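Local coordinates for protein CalG4 (Micromonospora echinospora, PDB 3IA7) that has the two-domain architecture of the GT-B superfamily, with a Rossmann-like parallel sheet in each half, at residues R85-I90 with D109-I114; H154-E159 with T176-Y181; V264-G269 with I289-V294. All coordinates share one frame; numbering follows the deposited sequence.

Contact 1: R85-I90 with D109-I114; sequences RENVAI and DVFPFI
The buried amide of Asn87, in the middle of helix 75-98, is laid against the turn through Phe111 and Pro112 that leads into helix 113-123. The setting is a Rossmann-like one, in which the parallel strand 105-109 gives way to a short loop and then a helix. Pro112 occupies the N-cap position and is the centre of an inverse gamma turn. Asn87 ND2 makes a weak hydrogen bond to Phe111 O at 3.3 Å, while its stronger partner is Tyr83 O one turn back in its own helix. The opposite arm of the amide, OD1, accepts from the backbone N of Ala115 and lies 3.0 Å from Pro112 CA and 3.4 Å from Ile114 CB. A buried amide is thus held by backbone groups on both its oxygen and its nitrogen.

Apolar contacts lie on both sides of Asn87 in sequence. Ile90 CD1 lies 3.8 Å from Pro112 CB, the two side chains meeting at a slant. Glu86, with CG anti to its backbone N (chi1 -170°), sets that methylene 3.9 Å from Phe111 CE2. Its chain then bends, and the carboxylate, turned 81° from the ring plane, is held by Ser59, Tyr57 and the backbone N of Glu60. At the end of the strand Asp109 forms an Asx turn, and its OD2 is also bonded to His17 ND1. In that turn Phe111 N donates to Asp109 OD2 at 2.9 Å, approaching 50° out of the carboxylate plane.

Contact 2: H154-E159 with T176-Y181; sequences HPADVE and TPVKEY
Val178, the first helical residue after the N-cap Pro177, meets the 154-159 loop with a single methyl: its CG1 lies 3.5 Å from Ala156 CB. The next residue, Lys179, carries most of the contact and illustrates how a long lysine can serve an apolar and an ionic partner at once. Its CB still belongs to the apolar patch, 3.9 Å from Ala156 CB. With CG anti to the backbone N (chi1 -154°) and the chain extended beyond it, the side chain then runs over His154. CG stands above the middle of the imidazole, 4.0 Å from the ring centroid and only 3° from the ring normal, a clear CH-pi contact, and CE follows 3.9 Å from His154 CG. The ring facing the lysine is itself held in place: Ala156 N donates to His154 ND1 at 3.0 Å, in the ring plane, which fixes the rotation of the imidazole and ties it to the short 3-10 segment 155-157. At the far end of the lysine, NZ forms a salt bridge with Asp157 OD2 at 2.8 Å, meeting the syn side of the carboxylate 15° out of its plane. Further along, Tyr181 closes the first helical turn, its N bonded to Pro177 O.

Thus, among the helices of the N-terminal half of this GT-B-like fold, the start of helix 178-182 is joined to the loop between helices 142-150 and 159-170. Val178 also packs on His162, Leu165 and Val166 of helix 159-170, His154 makes edge-to-face contacts with Trp147 and Trp182, and Pro155 rests on His80 of helix 75-98.

Contact 3: V264-G269 with I289-V294; sequences VMAIGG and IPFHSV
The Ala266 methyl lies at the edge of the Phe291 ring, in its plane, 3.5 Å from CE1 and 3.9 Å from CZ, so the aromatic meets the strand edge-on and not with a face. This is packing of a strand against a loop and the helix that follows it in a Rossmann-like domain, here within the C-terminal, GT-B family half of the protein, and it shows how alternation along a strand selects the residues that meet the loop and first turn of helix 291-295. Val264 and Ala266 turn their side chains to the 289-294 segment, whereas selenomethionine Met265 between them points away.

Ile289 serves both strand residues by spreading its branches. CG1 is anti to the backbone N (chi1 -171°), and it meets Val264 CG1 at 3.9 Å with the two side chains crossing at about a right angle. CG2, flanked by both backbone branches, reaches Ala266 CB at 3.8 Å. One turn along the helix from Phe291, Val294 approaches Val264 differently, tip to tip, with CG1 4.0 Å from Val264 CG2. No hydrogen bond crosses between the segments; the joint is made of methyls and a ring edge.

The contact covers one face of strand 262-266, which is hydrogen-bonded through its backbone to strands 233-237 and 283-286. Phe291 and Val294 extend the packing to Leu235 of strand 233-237, while Met265, on the other face of the sheet, touches helix 246-256. Just before helix 291-295 the second subunit joins in: its Trp288 packs on Ile289 and Pro290, and its Gln221 OE1 accepts from Ile289 N.

In the fold
Contacts 1 and 2 lie on the same side of the chain's centre, about 16 Å apart between centres, in the half built on the seven-stranded sheet, while contact 3 belongs to the six-stranded sheet, about 32 Å from contact 1 between centres. Helix 75-98, which carries segment 85-90, is also touched by Pro155 of contact 2, and helix 159-170 receives side chains of both contacts. Chemistry follows place. Contact 1, at a strand-to-helix turn in the interior, satisfies a buried amide with backbone groups. Contact 2 lies farthest from the centre and combines a buried apolar patch with an exposed lysine and its salt bridge. Contact 3, between sheet and helix, is wholly apolar and alone touches the second subunit.

Contact 1: R85-I90 with D109-I114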
loop_
_atom_site.group_PDB
_atom_site.type_symbol
_atom_site.label_atom_id
_atom_site.label_comp_id
_atom_site.label_asym_id
_atom_site.label_seq_id
_atom_site.Cartn_x
_atom_site.Cartn_y
_atom_site.Cartn_z
ATOM N N ARG A 85 21.363 -24.519 5.917
ATOM C CA ARG A 85 21.615 -23.912 7.224
ATOM C C ARG A 85 20.597 -22.832 7.567
ATOM O O ARG A 85 20.156 -22.744 8.714
ATOM C CB ARG A 85 23.025 -23.346 7.362
ATOM C CG ARG A 85 24.151 -24.398 7.379
ATOM C CD ARG A 85 25.468 -23.801 7.848
ATOM N NE ARG A 85 25.934 -22.701 7.004
ATOM C CZ ARG A 85 26.690 -22.852 5.916
ATOM N NH1 ARG A 85 27.078 -24.066 5.529
ATOM N NH2 ARG A 85 27.063 -21.783 5.215
ATOM N N GLU A 86 20.228 -22.015 6.587
ATOM C CA GLU A 86 19.234 -20.955 6.804
ATOM C C GLU A 86 17.858 -21.544 7.137
ATOM O O GLU A 86 17.166 -21.039 8.056
ATOM C CB GLU A 86 19.105 -20.076 5.527
ATOM C CG GLU A 86 18.252 -18.784 5.756
ATOM C CD GLU A 86 18.976 -17.703 6.548
ATOM O OE1 GLU A 86 19.963 -17.995 7.255
ATOM O OE2 GLU A 86 18.532 -16.534 6.473
ATOM N N ASN A 87 17.452 -22.593 6.397
ATOM C CA ASN A 87 16.232 -23.336 6.772
ATOM C C ASN A 87 16.322 -23.825 8.234
ATOM O O ASN A 87 15.368 -23.684 9.001
ATOM C CB ASN A 87 16.028 -24.521 5.834
ATOM C CG ASN A 87 15.221 -24.132 4.607
ATOM O OD1 ASN A 87 14.015 -24.289 4.618
ATOM N ND2 ASN A 87 15.873 -23.537 3.583
ATOM N N VAL A 88 17.457 -24.430 8.581
ATOM C CA VAL A 88 17.670 -24.941 9.958
ATOM C C VAL A 88 17.641 -23.814 11.037
ATOM O O VAL A 88 17.106 -23.995 12.151
ATOM C CB VAL A 88 18.979 -25.780 10.063
ATOM C CG1 VAL A 88 19.313 -26.133 11.519
ATOM C CG2 VAL A 88 18.846 -27.094 9.251
ATOM N N ALA A 89 18.206 -22.661 10.708
ATOM C CA ALA A 89 18.182 -21.500 11.610
ATOM C C ALA A 89 16.738 -21.118 11.980
ATOM O O ALA A 89 16.435 -20.895 13.154
ATOM C CB ALA A 89 18.942 -20.312 10.980
ATOM N N ILE A 90 15.874 -21.080 10.979
ATOM C CA ILE A 90 14.451 -20.738 11.134
ATOM C C ILE A 90 13.705 -21.825 11.909
ATOM O O ILE A 90 12.965 -21.528 12.876
ATOM C CB ILE A 90 13.790 -20.508 9.735
ATOM C CG1 ILE A 90 14.331 -19.180 9.109
ATOM C CG2 ILE A 90 12.209 -20.465 9.849
ATOM C CD1 ILE A 90 14.151 -19.106 7.634
ATOM N N ASP A 109 6.996 -19.444 3.666
ATOM C CA ASP A 109 7.411 -19.055 2.313
ATOM C C ASP A 109 8.170 -20.196 1.684
ATOM O O ASP A 109 8.781 -21.024 2.366
ATOM C CB ASP A 109 8.301 -17.795 2.371
ATOM C CG ASP A 109 8.838 -17.391 0.993
ATOM O OD1 ASP A 109 8.046 -16.794 0.245
ATOM O OD2 ASP A 109 10.036 -17.687 0.669
ATOM N N VAL A 110 8.132 -20.252 0.357
ATOM C CA VAL A 110 8.819 -21.336 -0.379
ATOM C C VAL A 110 10.339 -21.439 -0.130
ATOM O O VAL A 110 10.879 -22.544 -0.092
ATOM C CB VAL A 110 8.494 -21.281 -1.890
ATOM C CG1 VAL A 110 9.077 -20.007 -2.500
ATOM C CG2 VAL A 110 9.018 -22.568 -2.630
ATOM N N PHE A 111 11.020 -20.326 0.110
ATOM C CA PHE A 111 12.472 -20.428 0.372
ATOM C C PHE A 111 12.757 -21.290 1.649
ATOM O O PHE A 111 13.513 -22.278 1.585
ATOM C CB PHE A 111 13.089 -19.037 0.452
ATOM C CG PHE A 111 14.592 -19.036 0.774
ATOM C CD1 PHE A 111 15.511 -18.602 -0.178
ATOM C CD2 PHE A 111 15.051 -19.437 2.020
ATOM C CE1 PHE A 111 16.916 -18.617 0.127
ATOM C CE2 PHE A 111 16.448 -19.461 2.328
ATOM C CZ PHE A 111 17.349 -19.029 1.379
ATOM N N PRO A 112 12.156 -20.957 2.794
ATOM C CA PRO A 112 12.246 -21.902 3.929
ATOM C C PRO A 112 11.241 -23.074 3.930
ATOM O O PRO A 112 10.686 -23.405 4.991
ATOM C CB PRO A 112 11.993 -20.972 5.152
ATOM C CG PRO A 112 10.932 -19.993 4.600
ATOM C CD PRO A 112 11.476 -19.699 3.196
ATOM N N PHE A 113 11.058 -23.766 2.794
ATOM C CA PHE A 113 10.014 -24.778 2.787
ATOM C C PHE A 113 10.435 -25.982 3.640
ATOM O O PHE A 113 9.563 -26.646 4.158
ATOM C CB PHE A 113 9.648 -25.246 1.387
ATOM C CG PHE A 113 10.650 -26.210 0.774
ATOM C CD1 PHE A 113 10.404 -27.587 0.819
ATOM C CD2 PHE A 113 11.789 -25.755 0.124
ATOM C CE1 PHE A 113 11.306 -28.554 0.265
ATOM C CE2 PHE A 113 12.695 -26.714 -0.487
ATOM C CZ PHE A 113 12.421 -28.108 -0.416
ATOM N N ILE A 114 11.748 -26.263 3.743
ATOM C CA ILE A 114 12.179 -27.365 4.579
ATOM C C ILE A 114 11.810 -27.088 6.048
ATOM O O ILE A 114 11.183 -27.905 6.724
ATOM C CB ILE A 114 13.687 -27.676 4.421
ATOM C CG1 ILE A 114 13.967 -28.063 2.948
ATOM C CG2 ILE A 114 14.095 -28.778 5.400
ATOM C CD1 ILE A 114 15.409 -27.987 2.551
#

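Contact 2: H154-E159 with T176-Y181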
loop_
_atom_site.group_PDB
_atom_site.type_symbol
_atom_site.label_atom_id
_atom_site.label_comp_id
_atom_site.label_asym_id
_atom_site.label_seq_id
_atom_site.Cartn_x
_atom_site.Cartn_y
_atom_site.Cartn_z
ATOM N N HIS A 154 20.690 -31.069 -9.416
ATOM C CA HIS A 154 19.691 -30.813 -8.381
ATOM C C HIS A 154 20.472 -30.893 -7.059
ATOM O O HIS A 154 21.316 -31.772 -6.900
ATOM C CB HIS A 154 18.574 -31.884 -8.418
ATOM C CG HIS A 154 17.357 -31.524 -7.601
ATOM N ND1 HIS A 154 17.357 -31.506 -6.226
ATOM C CD2 HIS A 154 16.098 -31.166 -7.983
ATOM C CE1 HIS A 154 16.162 -31.135 -5.788
ATOM N NE2 HIS A 154 15.379 -30.918 -6.838
ATOM N N PRO A 155 20.200 -29.971 -6.089
ATOM C CA PRO A 155 20.883 -30.081 -4.800
ATOM C C PRO A 155 20.746 -31.459 -4.153
ATOM O O PRO A 155 21.646 -31.895 -3.459
ATOM C CB PRO A 155 20.186 -29.025 -3.909
ATOM C CG PRO A 155 19.057 -28.515 -4.687
ATOM C CD PRO A 155 19.327 -28.788 -6.150
ATOM N N ALA A 156 19.636 -32.145 -4.400
ATOM C CA ALA A 156 19.406 -33.475 -3.804
ATOM C C ALA A 156 20.349 -34.498 -4.399
ATOM O O ALA A 156 20.599 -35.535 -3.796
ATOM C CB ALA A 156 17.965 -33.908 -4.022
ATOM N N ASP A 157 20.894 -34.177 -5.582
ATOM C CA ASP A 157 21.867 -35.038 -6.270
ATOM C C ASP A 157 23.326 -34.685 -5.986
ATOM O O ASP A 157 24.252 -35.285 -6.561
ATOM C CB ASP A 157 21.601 -34.998 -7.768
ATOM C CG ASP A 157 20.333 -35.765 -8.153
ATOM O OD1 ASP A 157 20.034 -36.764 -7.456
ATOM O OD2 ASP A 157 19.646 -35.374 -9.134
ATOM N N VAL A 158 23.533 -33.721 -5.094
ATOM C CA VAL A 158 24.871 -33.383 -4.600
ATOM C C VAL A 158 25.106 -34.074 -3.252
ATOM O O VAL A 158 24.374 -33.837 -2.284
ATOM C CB VAL A 158 25.068 -31.829 -4.481
ATOM C CG1 VAL A 158 26.491 -31.482 -3.979
ATOM C CG2 VAL A 158 24.722 -31.082 -5.782
ATOM N N GLU A 159 26.143 -34.921 -3.194
ATOM C CA GLU A 159 26.455 -35.732 -2.036
ATOM C C GLU A 159 26.478 -34.999 -0.669
ATOM O O GLU A 159 25.869 -35.482 0.290
ATOM C CB GLU A 159 27.786 -36.496 -2.245
ATOM C CG GLU A 159 28.311 -37.150 -0.991
ATOM C CD GLU A 159 27.330 -38.128 -0.395
ATOM O OE1 GLU A 159 26.573 -38.765 -1.163
ATOM O OE2 GLU A 159 27.327 -38.269 0.847
ATOM N N THR A 176 11.145 -40.302 3.217
ATOM C CA THR A 176 10.875 -40.025 1.812
ATOM C C THR A 176 12.219 -39.680 1.159
ATOM O O THR A 176 12.985 -38.909 1.734
ATOM C CB THR A 176 9.907 -38.839 1.711
ATOM O OG1 THR A 176 8.744 -39.111 2.515
ATOM C CG2 THR A 176 9.516 -38.506 0.259
ATOM N N PRO A 177 12.533 -40.278 -0.016
ATOM C CA PRO A 177 13.739 -39.879 -0.752
ATOM C C PRO A 177 13.811 -38.344 -0.898
ATOM O O PRO A 177 12.794 -37.677 -1.111
ATOM C CB PRO A 177 13.517 -40.532 -2.119
ATOM C CG PRO A 177 12.784 -41.802 -1.751
ATOM C CD PRO A 177 11.780 -41.301 -0.768
ATOM N N VAL A 178 15.020 -37.797 -0.818
ATOM C CA VAL A 178 15.222 -36.336 -0.761
ATOM C C VAL A 178 14.673 -35.582 -1.954
ATOM O O VAL A 178 13.971 -34.605 -1.763
ATOM C CB VAL A 178 16.730 -35.972 -0.572
ATOM C CG1 VAL A 178 16.972 -34.467 -0.667
ATOM C CG2 VAL A 178 17.239 -36.504 0.747
ATOM N N LYS A 179 14.963 -36.043 -3.183
ATOM C CA LYS A 179 14.445 -35.372 -4.361
ATOM C C LYS A 179 12.887 -35.428 -4.414
ATOM O O LYS A 179 12.241 -34.433 -4.748
ATOM C CB LYS A 179 15.068 -35.988 -5.614
ATOM C CG LYS A 179 15.132 -35.066 -6.800
ATOM C CD LYS A 179 15.822 -35.832 -7.988
ATOM C CE LYS A 179 16.131 -34.870 -9.112
ATOM N NZ LYS A 179 17.058 -35.495 -10.108
ATOM N N GLU A 180 12.301 -36.592 -4.109
ATOM C CA GLU A 180 10.847 -36.739 -4.007
ATOM C C GLU A 180 10.210 -35.781 -3.006
ATOM O O GLU A 180 9.263 -35.088 -3.301
ATOM C CB GLU A 180 10.485 -38.164 -3.604
ATOM C CG GLU A 180 8.986 -38.444 -3.725
ATOM C CD GLU A 180 8.579 -39.851 -3.244
ATOM O OE1 GLU A 180 9.438 -40.753 -3.247
ATOM O OE2 GLU A 180 7.398 -40.035 -2.879
ATOM N N TYR A 181 10.748 -35.762 -1.802
ATOM C CA TYR A 181 10.322 -34.830 -0.756
ATOM C C TYR A 181 10.339 -33.366 -1.223
ATOM O O TYR A 181 9.360 -32.621 -1.006
ATOM C CB TYR A 181 11.256 -34.983 0.439
ATOM C CG TYR A 181 10.880 -34.125 1.608
ATOM C CD1 TYR A 181 9.952 -34.573 2.547
ATOM C CD2 TYR A 181 11.434 -32.838 1.761
ATOM C CE1 TYR A 181 9.589 -33.750 3.642
ATOM C CE2 TYR A 181 11.084 -32.019 2.855
ATOM C CZ TYR A 181 10.168 -32.508 3.796
ATOM O OH TYR A 181 9.821 -31.675 4.852
#

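Contact 3: V264-G269 with I289-V294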
loop_
_atom_site.group_PDB
_atom_site.type_symbol
_atom_site.label_atom_id
_atom_site.label_comp_id
_atom_site.label_asym_id
_atom_site.label_seq_id
_atom_site.Cartn_x
_atom_site.Cartn_y
_atom_site.Cartn_z
ATOM N N VAL A 264 10.859 10.224 -14.468
ATOM C CA VAL A 264 11.026 10.105 -13.014
ATOM C C VAL A 264 11.934 8.921 -12.714
ATOM O O VAL A 264 11.621 7.793 -13.113
ATOM C CB VAL A 264 9.678 9.922 -12.279
ATOM C CG1 VAL A 264 9.921 9.789 -10.758
ATOM C CG2 VAL A 264 8.705 11.046 -12.634
HETATM N N MSE A 265 13.066 9.203 -12.071
HETATM C CA MSE A 265 14.029 8.151 -11.781
HETATM C C MSE A 265 14.040 7.908 -10.288
HETATM O O MSE A 265 14.292 8.831 -9.504
HETATM C CB MSE A 265 15.428 8.473 -12.324
HETATM C CG MSE A 265 15.390 9.098 -13.746
HETATM SE SE MSE A 265 17.086 8.940 -14.623
HETATM C CE MSE A 265 18.014 10.309 -13.484
ATOM N N ALA A 266 13.741 6.670 -9.890
ATOM C CA ALA A 266 13.818 6.232 -8.480
ATOM C C ALA A 266 15.129 5.479 -8.313
ATOM O O ALA A 266 15.321 4.395 -8.909
ATOM C CB ALA A 266 12.660 5.322 -8.138
ATOM N N ILE A 267 16.037 6.053 -7.532
ATOM C CA ILE A 267 17.410 5.566 -7.479
ATOM C C ILE A 267 17.735 4.757 -6.208
ATOM O O ILE A 267 18.823 4.237 -6.055
ATOM C CB ILE A 267 18.448 6.706 -7.744
ATOM C CG1 ILE A 267 18.581 7.640 -6.513
ATOM C CG2 ILE A 267 18.149 7.453 -9.036
ATOM C CD1 ILE A 267 19.633 8.747 -6.686
ATOM N N GLY A 268 16.769 4.639 -5.296
ATOM C CA GLY A 268 16.939 3.821 -4.096
ATOM C C GLY A 268 17.709 4.509 -2.974
ATOM O O GLY A 268 18.192 5.626 -3.136
ATOM N N GLY A 269 17.847 3.830 -1.843
ATOM C CA GLY A 269 18.268 4.486 -0.627
ATOM C C GLY A 269 19.751 4.470 -0.428
ATOM O O GLY A 269 20.237 4.913 0.618
ATOM N N ILE A 289 10.092 7.441 -4.493
ATOM C CA ILE A 289 8.976 8.121 -5.140
ATOM C C ILE A 289 7.740 7.231 -4.907
ATOM O O ILE A 289 7.898 6.021 -4.730
ATOM C CB ILE A 289 9.313 8.393 -6.643
ATOM C CG1 ILE A 289 8.261 9.293 -7.291
ATOM C CG2 ILE A 289 9.413 7.093 -7.459
ATOM C CD1 ILE A 289 8.049 10.554 -6.545
ATOM N N PRO A 290 6.501 7.798 -4.923
ATOM C CA PRO A 290 5.430 6.799 -4.812
ATOM C C PRO A 290 5.181 6.170 -6.178
ATOM O O PRO A 290 4.705 6.872 -7.088
ATOM C CB PRO A 290 4.223 7.616 -4.295
ATOM C CG PRO A 290 4.522 9.085 -4.682
ATOM C CD PRO A 290 5.975 9.174 -5.109
ATOM N N PHE A 291 5.545 4.880 -6.347
ATOM C CA PHE A 291 5.489 4.260 -7.674
ATOM C C PHE A 291 4.092 4.331 -8.278
ATOM O O PHE A 291 3.975 4.651 -9.438
ATOM C CB PHE A 291 5.986 2.789 -7.757
ATOM C CG PHE A 291 7.476 2.625 -7.723
ATOM C CD1 PHE A 291 8.333 3.700 -7.904
ATOM C CD2 PHE A 291 8.029 1.367 -7.503
ATOM C CE1 PHE A 291 9.717 3.533 -7.857
ATOM C CE2 PHE A 291 9.430 1.188 -7.460
ATOM C CZ PHE A 291 10.273 2.286 -7.636
ATOM N N HIS A 292 3.055 4.054 -7.483
ATOM C CA HIS A 292 1.693 4.017 -8.025
ATOM C C HIS A 292 1.261 5.345 -8.660
ATOM O O HIS A 292 0.638 5.343 -9.717
ATOM C CB HIS A 292 0.656 3.572 -6.995
ATOM C CG HIS A 292 -0.605 3.054 -7.619
ATOM N ND1 HIS A 292 -0.606 2.287 -8.770
ATOM C CD2 HIS A 292 -1.903 3.205 -7.268
ATOM C CE1 HIS A 292 -1.851 1.981 -9.090
ATOM N NE2 HIS A 292 -2.657 2.526 -8.194
ATOM N N SER A 293 1.595 6.462 -8.010
ATOM C CA SER A 293 1.185 7.791 -8.483
ATOM C C SER A 293 1.864 8.061 -9.821
ATOM O O SER A 293 1.262 8.604 -10.773
ATOM C CB SER A 293 1.568 8.884 -7.463
ATOM O OG SER A 293 1.097 8.499 -6.161
ATOM N N VAL A 294 3.121 7.660 -9.912
ATOM C CA VAL A 294 3.849 7.891 -11.191
ATOM C C VAL A 294 3.326 6.921 -12.249
ATOM O O VAL A 294 3.005 7.350 -13.382
ATOM C CB VAL A 294 5.344 7.830 -11.016
ATOM C CG1 VAL A 294 6.087 8.090 -12.339
ATOM C CG2 VAL A 294 5.758 8.824 -9.928
#